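Local coordinates for Tat (Twin-arginine translocation) pathway signal sequence containing protein (Mycobacterium tuberculosis, PDB 5IMU) that is of unknown function but probably carries a Tat export signal, and in its C-terminal part binds a potassium ion in the crystal, at residues R16-R19 against I20-V24; D76-V79 against I80-L83; G110-S113 against A114-I118; A206-H209 against L210-A214. One frame throughout, in Å; residues are numbered along the deposited sequence.

Contact 1 of 4, residues R16-R19 against I20-V24; sequences RLQR and IVDAV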
loop_
_atom_site.group_PDB
_atom_site.type_symbol
_atom_site.label_atom_id
_atom_site.label_comp_id
_atom_site.label_asym_id
_atom_site.label_seq_id
_atom_site.Cartn_x
_atom_site.Cartn_y
_atom_site.Cartn_z
ATOM N N ARG A 16 -12.105 18.243 1.342
ATOM C CA ARG A 16 -12.290 16.816 1.579
ATOM C C ARG A 16 -11.088 16.017 1.091
ATOM O O ARG A 16 -10.629 15.091 1.772
ATOM C CB ARG A 16 -13.568 16.339 0.895
ATOM C CG ARG A 16 -13.767 14.842 0.957
ATOM C CD ARG A 16 -14.926 14.398 0.086
ATOM N NE ARG A 16 -15.012 12.945 0.007
ATOM C CZ ARG A 16 -14.445 12.214 -0.948
ATOM N NH1 ARG A 16 -13.749 12.801 -1.914
ATOM N NH2 ARG A 16 -14.575 10.895 -0.939
ATOM N N LEU A 17 -10.562 16.363 -0.086
ATOM C CA LEU A 17 -9.383 15.673 -0.598
ATOM C C LEU A 17 -8.176 15.897 0.301
ATOM O O LEU A 17 -7.392 14.973 0.542
ATOM C CB LEU A 17 -9.073 16.135 -2.022
ATOM C CG LEU A 17 -9.976 15.624 -3.146
ATOM C CD1 LEU A 17 -9.511 16.170 -4.487
ATOM C CD2 LEU A 17 -9.999 14.106 -3.167
ATOM N N GLN A 18 -8.006 17.121 0.808
ATOM C CA GLN A 18 -6.841 17.408 1.638
ATOM C C GLN A 18 -6.904 16.655 2.961
ATOM O O GLN A 18 -5.875 16.183 3.460
ATOM C CB GLN A 18 -6.717 18.913 1.880
ATOM C CG GLN A 18 -5.350 19.328 2.405
ATOM C CD GLN A 18 -4.236 19.055 1.409
ATOM O OE1 GLN A 18 -4.154 19.697 0.363
ATOM N NE2 GLN A 18 -3.385 18.082 1.720
ATOM N N ARG A 19 -8.098 16.533 3.549
ATOM C CA ARG A 19 -8.229 15.760 4.782
ATOM C C ARG A 19 -7.907 14.290 4.546
ATOM O O ARG A 19 -7.328 13.628 5.416
ATOM C CB ARG A 19 -9.635 15.908 5.368
ATOM C CG ARG A 19 -9.948 17.294 5.907
ATOM C CD ARG A 19 -11.215 17.287 6.758
ATOM N NE ARG A 19 -12.392 16.847 6.014
ATOM C CZ ARG A 19 -13.179 17.659 5.315
ATOM N NH1 ARG A 19 -12.916 18.957 5.264
ATOM N NH2 ARG A 19 -14.229 17.175 4.666
ATOM N N ILE A 20 -8.274 13.760 3.377
ATOM C CA ILE A 20 -7.945 12.375 3.052
ATOM C C ILE A 20 -6.436 12.200 2.928
ATOM O O ILE A 20 -5.860 11.242 3.457
ATOM C CB ILE A 20 -8.675 11.941 1.768
ATOM C CG1 ILE A 20 -10.166 11.743 2.046
ATOM C CG2 ILE A 20 -8.063 10.667 1.201
ATOM C CD1 ILE A 20 -10.970 11.380 0.825
ATOM N N VAL A 21 -5.770 13.128 2.235
ATOM C CA VAL A 21 -4.315 13.064 2.103
ATOM C C VAL A 21 -3.650 13.168 3.470
ATOM O O VAL A 21 -2.777 12.365 3.821
ATOM C CB VAL A 21 -3.809 14.164 1.154
ATOM C CG1 VAL A 21 -2.297 14.264 1.227
ATOM C CG2 VAL A 21 -4.247 13.885 -0.268
ATOM N N ASP A 22 -4.053 14.165 4.263
ATOM C CA ASP A 22 -3.442 14.350 5.575
ATOM C C ASP A 22 -3.712 13.165 6.495
ATOM O O ASP A 22 -2.922 12.900 7.410
ATOM C CB ASP A 22 -3.942 15.650 6.204
ATOM C CG ASP A 22 -3.480 16.880 5.444
ATOM O OD1 ASP A 22 -2.586 16.744 4.582
ATOM O OD2 ASP A 22 -4.006 17.983 5.709
ATOM N N ALA A 23 -4.804 12.432 6.258
ATOM C CA ALA A 23 -5.116 11.280 7.097
ATOM C C ALA A 23 -4.102 10.158 6.905
ATOM O O ALA A 23 -3.683 9.517 7.877
ATOM C CB ALA A 23 -6.530 10.780 6.801
ATOM N N VAL A 24 -3.698 9.893 5.661
ATOM C CA VAL A 24 -2.670 8.879 5.455
ATOM C C VAL A 24 -1.285 9.457 5.716
ATOM O O VAL A 24 -0.384 8.739 6.170
ATOM C CB VAL A 24 -2.761 8.270 4.044
ATOM C CG1 VAL A 24 -4.048 7.477 3.891
ATOM C CG2 VAL A 24 -2.659 9.349 2.977
#

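Contact 2 of 4, residues D76-V79 against I80-L83; sequences DADV and IDLL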
loop_
_atom_site.group_PDB
_atom_site.type_symbol
_atom_site.label_atom_id
_atom_site.label_comp_id
_atom_site.label_asym_id
_atom_site.label_seq_id
_atom_site.Cartn_x
_atom_site.Cartn_y
_atom_site.Cartn_z
ATOM N N ASP A 76 10.028 6.855 -12.163
ATOM C CA ASP A 76 10.228 8.280 -11.933
ATOM C C ASP A 76 8.932 9.077 -11.879
ATOM O O ASP A 76 8.989 10.303 -11.761
ATOM C CB ASP A 76 11.130 8.840 -13.031
ATOM C CG ASP A 76 10.584 8.561 -14.414
ATOM O OD1 ASP A 76 10.783 7.436 -14.921
ATOM O OD2 ASP A 76 9.949 9.467 -14.992
ATOM N N ALA A 77 7.780 8.421 -11.969
ATOM C CA ALA A 77 6.511 9.135 -11.921
ATOM C C ALA A 77 6.243 9.631 -10.507
ATOM O O ALA A 77 6.312 8.861 -9.544
ATOM C CB ALA A 77 5.374 8.231 -12.394
ATOM N N ASP A 78 5.950 10.923 -10.379
ATOM C CA ASP A 78 5.638 11.505 -9.086
ATOM C C ASP A 78 4.150 11.325 -8.781
ATOM O O ASP A 78 3.380 10.805 -9.594
ATOM C CB ASP A 78 6.060 12.976 -9.046
ATOM C CG ASP A 78 5.137 13.878 -9.847
ATOM O OD1 ASP A 78 4.533 13.413 -10.834
ATOM O OD2 ASP A 78 5.010 15.066 -9.485
ATOM N N VAL A 79 3.739 11.761 -7.587
ATOM C CA VAL A 79 2.365 11.532 -7.147
ATOM C C VAL A 79 1.369 12.245 -8.051
ATOM O O VAL A 79 0.252 11.754 -8.263
ATOM C CB VAL A 79 2.196 11.958 -5.675
ATOM C CG1 VAL A 79 2.961 11.014 -4.763
ATOM C CG2 VAL A 79 2.658 13.396 -5.475
ATOM N N ILE A 80 1.745 13.399 -8.602
ATOM C CA ILE A 80 0.847 14.105 -9.513
ATOM C C ILE A 80 0.651 13.297 -10.791
ATOM O O ILE A 80 -0.478 13.094 -11.253
ATOM C CB ILE A 80 1.381 15.516 -9.814
ATOM C CG1 ILE A 80 1.739 16.243 -8.516
ATOM C CG2 ILE A 80 0.348 16.313 -10.591
ATOM C CD1 ILE A 80 0.582 16.388 -7.554
ATOM N N ASP A 81 1.755 12.820 -11.379
ATOM C CA ASP A 81 1.661 11.980 -12.571
ATOM C C ASP A 81 0.855 10.715 -12.300
ATOM O O ASP A 81 0.084 10.266 -13.158
ATOM C CB ASP A 81 3.058 11.611 -13.073
ATOM C CG ASP A 81 3.795 12.788 -13.686
ATOM O OD1 ASP A 81 4.945 12.597 -14.138
ATOM O OD2 ASP A 81 3.230 13.901 -13.715
ATOM N N LEU A 82 1.019 10.124 -11.111
ATOM C CA LEU A 82 0.340 8.867 -10.808
ATOM C C LEU A 82 -1.172 9.041 -10.722
ATOM O O LEU A 82 -1.917 8.097 -11.006
ATOM C CB LEU A 82 0.882 8.277 -9.503
ATOM C CG LEU A 82 2.287 7.675 -9.557
ATOM C CD1 LEU A 82 2.746 7.258 -8.168
ATOM C CD2 LEU A 82 2.319 6.489 -10.511
ATOM N N LEU A 83 -1.643 10.232 -10.339
ATOM C CA LEU A 83 -3.082 10.461 -10.253
ATOM C C LEU A 83 -3.755 10.384 -11.617
ATOM O O LEU A 83 -4.938 10.036 -11.704
ATOM C CB LEU A 83 -3.370 11.821 -9.615
ATOM C CG LEU A 83 -3.285 11.960 -8.096
ATOM C CD1 LEU A 83 -3.653 13.376 -7.689
ATOM C CD2 LEU A 83 -4.198 10.953 -7.420
#

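Contact 3 of 4, residues G110-S113 against A114-I118; sequences GDRS and ARSAI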
loop_
_atom_site.group_PDB
_atom_site.type_symbol
_atom_site.label_atom_id
_atom_site.label_comp_id
_atom_site.label_asym_id
_atom_site.label_seq_id
_atom_site.Cartn_x
_atom_site.Cartn_y
_atom_site.Cartn_z
ATOM N N GLY A 110 -11.462 2.200 5.132
ATOM C CA GLY A 110 -11.482 1.908 3.718
ATOM C C GLY A 110 -10.538 0.839 3.216
ATOM O O GLY A 110 -10.463 0.637 2.001
ATOM N N ASP A 111 -9.828 0.131 4.097
ATOM C CA ASP A 111 -8.802 -0.802 3.633
ATOM C C ASP A 111 -9.406 -2.011 2.927
ATOM O O ASP A 111 -8.889 -2.447 1.893
ATOM C CB ASP A 111 -7.924 -1.251 4.802
ATOM C CG ASP A 111 -6.935 -0.184 5.227
ATOM O OD1 ASP A 111 -5.903 -0.020 4.544
ATOM O OD2 ASP A 111 -7.198 0.496 6.239
ATOM N N ARG A 112 -10.493 -2.567 3.467
ATOM C CA ARG A 112 -11.051 -3.790 2.896
ATOM C C ARG A 112 -11.510 -3.572 1.458
ATOM O O ARG A 112 -11.166 -4.351 0.561
ATOM C CB ARG A 112 -12.210 -4.295 3.754
ATOM C CG ARG A 112 -12.774 -5.625 3.276
ATOM C CD ARG A 112 -14.044 -5.999 4.024
ATOM N NE ARG A 112 -13.891 -5.832 5.466
ATOM C CZ ARG A 112 -13.464 -6.785 6.288
ATOM N NH1 ARG A 112 -13.147 -7.981 5.814
ATOM N NH2 ARG A 112 -13.352 -6.541 7.587
ATOM N N SER A 113 -12.286 -2.514 1.218
ATOM C CA SER A 113 -12.794 -2.272 -0.128
ATOM C C SER A 113 -11.684 -1.817 -1.070
ATOM O O SER A 113 -11.638 -2.238 -2.231
ATOM C CB SER A 113 -13.922 -1.242 -0.090
ATOM O OG SER A 113 -13.514 -0.052 0.564
ATOM N N ALA A 114 -10.777 -0.964 -0.588
ATOM C CA ALA A 114 -9.746 -0.414 -1.464
ATOM C C ALA A 114 -8.768 -1.488 -1.925
ATOM O O ALA A 114 -8.323 -1.471 -3.079
ATOM C CB ALA A 114 -8.998 0.715 -0.757
ATOM N N ARG A 115 -8.427 -2.430 -1.050
ATOM C CA ARG A 115 -7.403 -3.421 -1.356
ATOM C C ARG A 115 -7.968 -4.729 -1.902
ATOM O O ARG A 115 -7.192 -5.651 -2.172
ATOM C CB ARG A 115 -6.554 -3.705 -0.108
ATOM C CG ARG A 115 -5.853 -2.477 0.481
ATOM C CD ARG A 115 -5.094 -2.839 1.755
ATOM N NE ARG A 115 -4.570 -1.677 2.471
ATOM C CZ ARG A 115 -3.327 -1.217 2.350
ATOM N NH1 ARG A 115 -2.471 -1.816 1.533
ATOM N NH2 ARG A 115 -2.938 -0.157 3.048
ATOM N N SER A 116 -9.285 -4.831 -2.092
ATOM C CA SER A 116 -9.913 -6.056 -2.576
ATOM C C SER A 116 -10.304 -5.992 -4.050
ATOM O O SER A 116 -10.976 -6.906 -4.537
ATOM C CB SER A 116 -11.155 -6.384 -1.745
ATOM O OG SER A 116 -10.823 -6.648 -0.395
ATOM N N ALA A 117 -9.905 -4.946 -4.769
ATOM C CA ALA A 117 -10.349 -4.757 -6.145
ATOM C C ALA A 117 -9.578 -5.599 -7.154
ATOM O O ALA A 117 -9.943 -5.606 -8.335
ATOM C CB ALA A 117 -10.254 -3.277 -6.529
ATOM N N ILE A 118 -8.535 -6.307 -6.732
ATOM C CA ILE A 118 -7.706 -7.085 -7.651
ATOM C C ILE A 118 -8.273 -8.493 -7.776
ATOM O O ILE A 118 -8.556 -9.136 -6.754
ATOM C CB ILE A 118 -6.243 -7.131 -7.182
ATOM C CG1 ILE A 118 -5.691 -5.715 -7.017
ATOM C CG2 ILE A 118 -5.389 -7.934 -8.158
ATOM C CD1 ILE A 118 -4.356 -5.663 -6.319
#

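Contact 4 of 4, residues A206-H209 against L210-A214; sequences ANYH and LAWYA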
loop_
_atom_site.group_PDB
_atom_site.type_symbol
_atom_site.label_atom_id
_atom_site.label_comp_id
_atom_site.label_asym_id
_atom_site.label_seq_id
_atom_site.Cartn_x
_atom_site.Cartn_y
_atom_site.Cartn_z
ATOM N N ALA A 206 -3.464 -10.864 1.325
ATOM C CA ALA A 206 -2.344 -11.619 0.772
ATOM C C ALA A 206 -2.356 -11.568 -0.749
ATOM O O ALA A 206 -1.304 -11.436 -1.385
ATOM C CB ALA A 206 -2.395 -13.068 1.262
ATOM N N ASN A 207 -3.545 -11.656 -1.344
ATOM C CA ASN A 207 -3.677 -11.522 -2.790
ATOM C C ASN A 207 -3.213 -10.148 -3.258
ATOM O O ASN A 207 -2.465 -10.031 -4.237
ATOM C CB ASN A 207 -5.130 -11.779 -3.195
ATOM C CG ASN A 207 -5.309 -11.884 -4.692
ATOM O OD1 ASN A 207 -4.901 -12.867 -5.309
ATOM N ND2 ASN A 207 -5.931 -10.872 -5.288
ATOM N N TYR A 208 -3.643 -9.092 -2.561
ATOM C CA TYR A 208 -3.248 -7.730 -2.915
ATOM C C TYR A 208 -1.732 -7.583 -2.941
ATOM O O TYR A 208 -1.163 -7.049 -3.901
ATOM C CB TYR A 208 -3.878 -6.744 -1.924
ATOM C CG TYR A 208 -3.379 -5.313 -2.007
ATOM C CD1 TYR A 208 -4.001 -4.384 -2.838
ATOM C CD2 TYR A 208 -2.310 -4.883 -1.231
ATOM C CE1 TYR A 208 -3.555 -3.072 -2.904
ATOM C CE2 TYR A 208 -1.856 -3.576 -1.293
ATOM C CZ TYR A 208 -2.484 -2.674 -2.132
ATOM O OH TYR A 208 -2.039 -1.372 -2.195
ATOM N N HIS A 209 -1.057 -8.058 -1.894
ATOM C CA HIS A 209 0.389 -7.883 -1.817
ATOM C C HIS A 209 1.112 -8.770 -2.825
ATOM O O HIS A 209 2.132 -8.365 -3.394
ATOM C CB HIS A 209 0.875 -8.164 -0.397
ATOM C CG HIS A 209 0.456 -7.125 0.595
ATOM N ND1 HIS A 209 0.819 -5.801 0.484
ATOM C CD2 HIS A 209 -0.300 -7.216 1.715
ATOM C CE1 HIS A 209 0.308 -5.120 1.493
ATOM N NE2 HIS A 209 -0.376 -5.955 2.255
ATOM N N LEU A 210 0.600 -9.979 -3.061
ATOM C CA LEU A 210 1.228 -10.866 -4.038
ATOM C C LEU A 210 1.104 -10.309 -5.451
ATOM O O LEU A 210 2.052 -10.392 -6.241
ATOM C CB LEU A 210 0.604 -12.259 -3.961
ATOM C CG LEU A 210 1.514 -13.487 -4.071
ATOM C CD1 LEU A 210 0.817 -14.598 -4.849
ATOM C CD2 LEU A 210 2.869 -13.158 -4.685
ATOM N N ALA A 211 -0.060 -9.752 -5.793
ATOM C CA ALA A 211 -0.235 -9.160 -7.115
ATOM C C ALA A 211 0.721 -7.993 -7.324
ATOM O O ALA A 211 1.330 -7.860 -8.392
ATOM C CB ALA A 211 -1.684 -8.707 -7.303
ATOM N N TRP A 212 0.874 -7.141 -6.308
ATOM C CA TRP A 212 1.792 -6.017 -6.432
ATOM C C TRP A 212 3.245 -6.473 -6.458
ATOM O O TRP A 212 4.088 -5.809 -7.073
ATOM C CB TRP A 212 1.560 -5.024 -5.296
ATOM C CG TRP A 212 0.503 -4.020 -5.628
ATOM C CD1 TRP A 212 -0.793 -4.014 -5.200
ATOM C CD2 TRP A 212 0.651 -2.881 -6.483
ATOM N NE1 TRP A 212 -1.459 -2.932 -5.730
ATOM C CE2 TRP A 212 -0.593 -2.222 -6.522
ATOM C CE3 TRP A 212 1.719 -2.352 -7.215
ATOM C CZ2 TRP A 212 -0.799 -1.059 -7.264
ATOM C CZ3 TRP A 212 1.513 -1.198 -7.952
ATOM C CH2 TRP A 212 0.265 -0.564 -7.972
ATOM N N TYR A 213 3.560 -7.591 -5.802
ATOM C CA TYR A 213 4.918 -8.122 -5.878
ATOM C C TYR A 213 5.291 -8.469 -7.315
ATOM O O TYR A 213 6.426 -8.228 -7.744
ATOM C CB TYR A 213 5.063 -9.352 -4.979
ATOM C CG TYR A 213 6.426 -10.007 -5.080
ATOM C CD1 TYR A 213 7.502 -9.521 -4.355
ATOM C CD2 TYR A 213 6.634 -11.103 -5.910
ATOM C CE1 TYR A 213 8.752 -10.108 -4.447
ATOM C CE2 TYR A 213 7.880 -11.697 -6.011
ATOM C CZ TYR A 213 8.934 -11.196 -5.276
ATOM O OH TYR A 213 10.172 -11.786 -5.374
ATOM N N ALA A 214 4.345 -9.027 -8.074
ATOM C CA ALA A 214 4.644 -9.481 -9.430
ATOM C C ALA A 214 4.994 -8.316 -10.347
ATOM O O ALA A 214 5.952 -8.396 -11.125
ATOM C CB ALA A 214 3.460 -10.267 -9.994
#

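Contact 1 of 4, residues R16-R19 against I20-V24
Gln18 and Asp22, one helical turn apart, are linked by their side chains, which cross at a slant. CB of Gln18 points away from residues 20-24. CG stands anti to the backbone N (chi1 -164°) and lies 3.8 Å from Asp22 OD2. A bend at chi2 (64°) then swings the amide along the helix, and NE2 donates a hydrogen bond to Asp22 OD1 at 3.3 Å. The carboxylate oxygen is met from above its plane, with the amide and carboxylate planes 33° apart. NE2 also brushes the side of Val21, 4.0 Å from CG1, and has a second, weak partner in Ala91 O. All of this happens on helix 6-27, which packs across the four-stranded mixed sheet; Leu17 and Val21 touch strand 88-92, and Ile20 and Leu17 touch Thr44 of strand 44-48. Beneath the side chains run i to i+4 backbone bonds, including Asp22 N to Gln18 O at 2.8 Å. On another flank Arg16 and Ile20 lie alongside each other, and CD1 of Ile20 sits over one face of the Arg16 guanidinium, 4.0 Å from CZ. Arg16 NH1 is hydrogen-bonded to OG1 of Thr44, one of the residues of the potassium site.

Contact 2 of 4, residues D76-V79 against I80-L83
Asp78 meets the first turn of helix 79-83 through both its backbone and its carboxylate. The hydrogen bonds come first. OD1 of Asp78 accepts from Asp81 N at 2.9 Å, with the N-H pointing well at it (162°) but arriving from above the carboxylate plane. What makes this possible is a chi1 of 74°, which tucks CG between the backbone N and the carbonyl carbon and folds the carboxylate back over the helix start. The backbone O of the same residue takes Leu82 N at 2.9 Å, and Leu83 N binds Val79 O one residue on.

Charge is the second element. OD1 of Asp78 also lies 3.2 Å from OD2 of Asp81; the side chains cross at about a right angle, the carboxylate planes 80° apart. The closeness of two like charges is probably unfavourable, partly offset by the helix N-terminus. The other oxygen, Asp78 OD2, has aliphatic carbon beside it, CG1 of Ile80 at 3.6 Å.

The apolar contacts flank this polar centre. Ala77 CB rests 4.0 Å from CD2 of Leu82, while Val79 CG2 approaches Ile80 CD1 at 4.2 Å. Leu82 and Leu83 carry on to strand 44-48, and Val79 reaches Ala34 of strand 33-37, so the short helix lies against the sheet. Asp78 is thus a classic N-cap, its side chain taking up an amide N-H of the first helical turn.

Contact 3 of 4, residues G110-S113 against A114-I118
Asp111 and Arg115 lie side by side, one turn apart on the short helix 111-115, and form the tight, buried part of this contact. They make a salt bridge: Arg115 NE donates to Asp111 OD1 at 3.0 Å, meeting its anti lone pair in a nearly straight bond (163°) that lies in the guanidinium plane. NH2 adds a weak second bond to the same oxygen at 3.3 Å. This one carboxylate oxygen lies at the guanidinium edge, with the planes only 15° apart. Arg115 gets there with a chain extended from CG to NE, its CG running 3.3 Å from Asp111 O, the carbonyl that also takes Arg115 N. Close by, Ala114 N binds the O of Gly110, the N-cap residue, at 3.1 Å, and the methyl of Ala114 packs inward on Leu61 and Leu67.

The other side of the helix is looser. The side chains of Arg112 and Ser113 are exposed and make little contact with residues 114-118, although Ser116 donates from OG to Arg112 O at 2.5 Å. Tyr204 of helix 203-216 borders this side.

Both charged groups have further partners: Asp111 OD2 bonds to Leu61 N and forms a salt bridge with Arg60, while Arg115 NH1 and NH2 bond to Ile55 O and Pro56 O. Such a network probably balances the buried charges of Asp111 and Arg115, and it ties the helix to the 55-61 loop.

Contact 4 of 4, residues A206-H209 against L210-A214
Four successive i to i+4 bonds, from Leu210 N to Ala206 O through Tyr213 N to His209 O, carry regular helix across this part of helix 203-216. Trp212 N closes the turn on Tyr208 O at 3.2 Å, and the same turn brings the two aromatic side chains together. Trp212 lays the CD1-NE1 side of its indole over one face of the Tyr208 ring: NE1 is 3.5 Å from CE1, and CD1 is 3.7 Å from the same atom, displaced toward the rim of the phenol. The rings meet obliquely, planes 56° apart and centroids 4.7 Å apart. Tyr208 comes to this place with CG anti to the backbone N (chi1 170°), which sends the ring outward and leaning toward the Trp212 side. Trp212 CD1 also lies 3.3 Å from Tyr208 O, near the indole plane.

The polar atoms of these side chains bond beyond the helix. Tyr208 OH is hydrogen-bonded to Ile55 N, His209 ND1 to Trp54 NE1, and the Asn207 amide to Val121 N and Pro119 O. Trp54 touches the rings of Tyr208, His209 and Trp212, making an aromatic cluster between the helix and the 54-57 loop. Leu210 packs on Phe124 and Thr127, while Ala206, His209 and Tyr213 meet helix 183-199, so this helix has the loop on one side and helices 124-133 and 183-199 of the same bundle on others.

Overall arrangement
The four contacts follow one another along the chain. Contacts 1 and 2, both in the DUF5632 range, have centres about 17 Å apart and sit on two helices, 6-27 and 79-83, that pack against the same mixed sheet; Thr44, Asn64 and Thr66 of the potassium site belong to this part. Contact 4 lies in the DUF5631 range, in the helical bundle, about 25 Å from contact 1 between centres and across the middle of the chain. Contact 3 falls between: its centre is 12 Å from that of contact 4, and the two touch, with Arg115 NH1 3.4 Å from Tyr208 CE2. Contact 3 therefore joins the alpha/beta part to the bundle, while Ile55 serves both contacts 3 and 4.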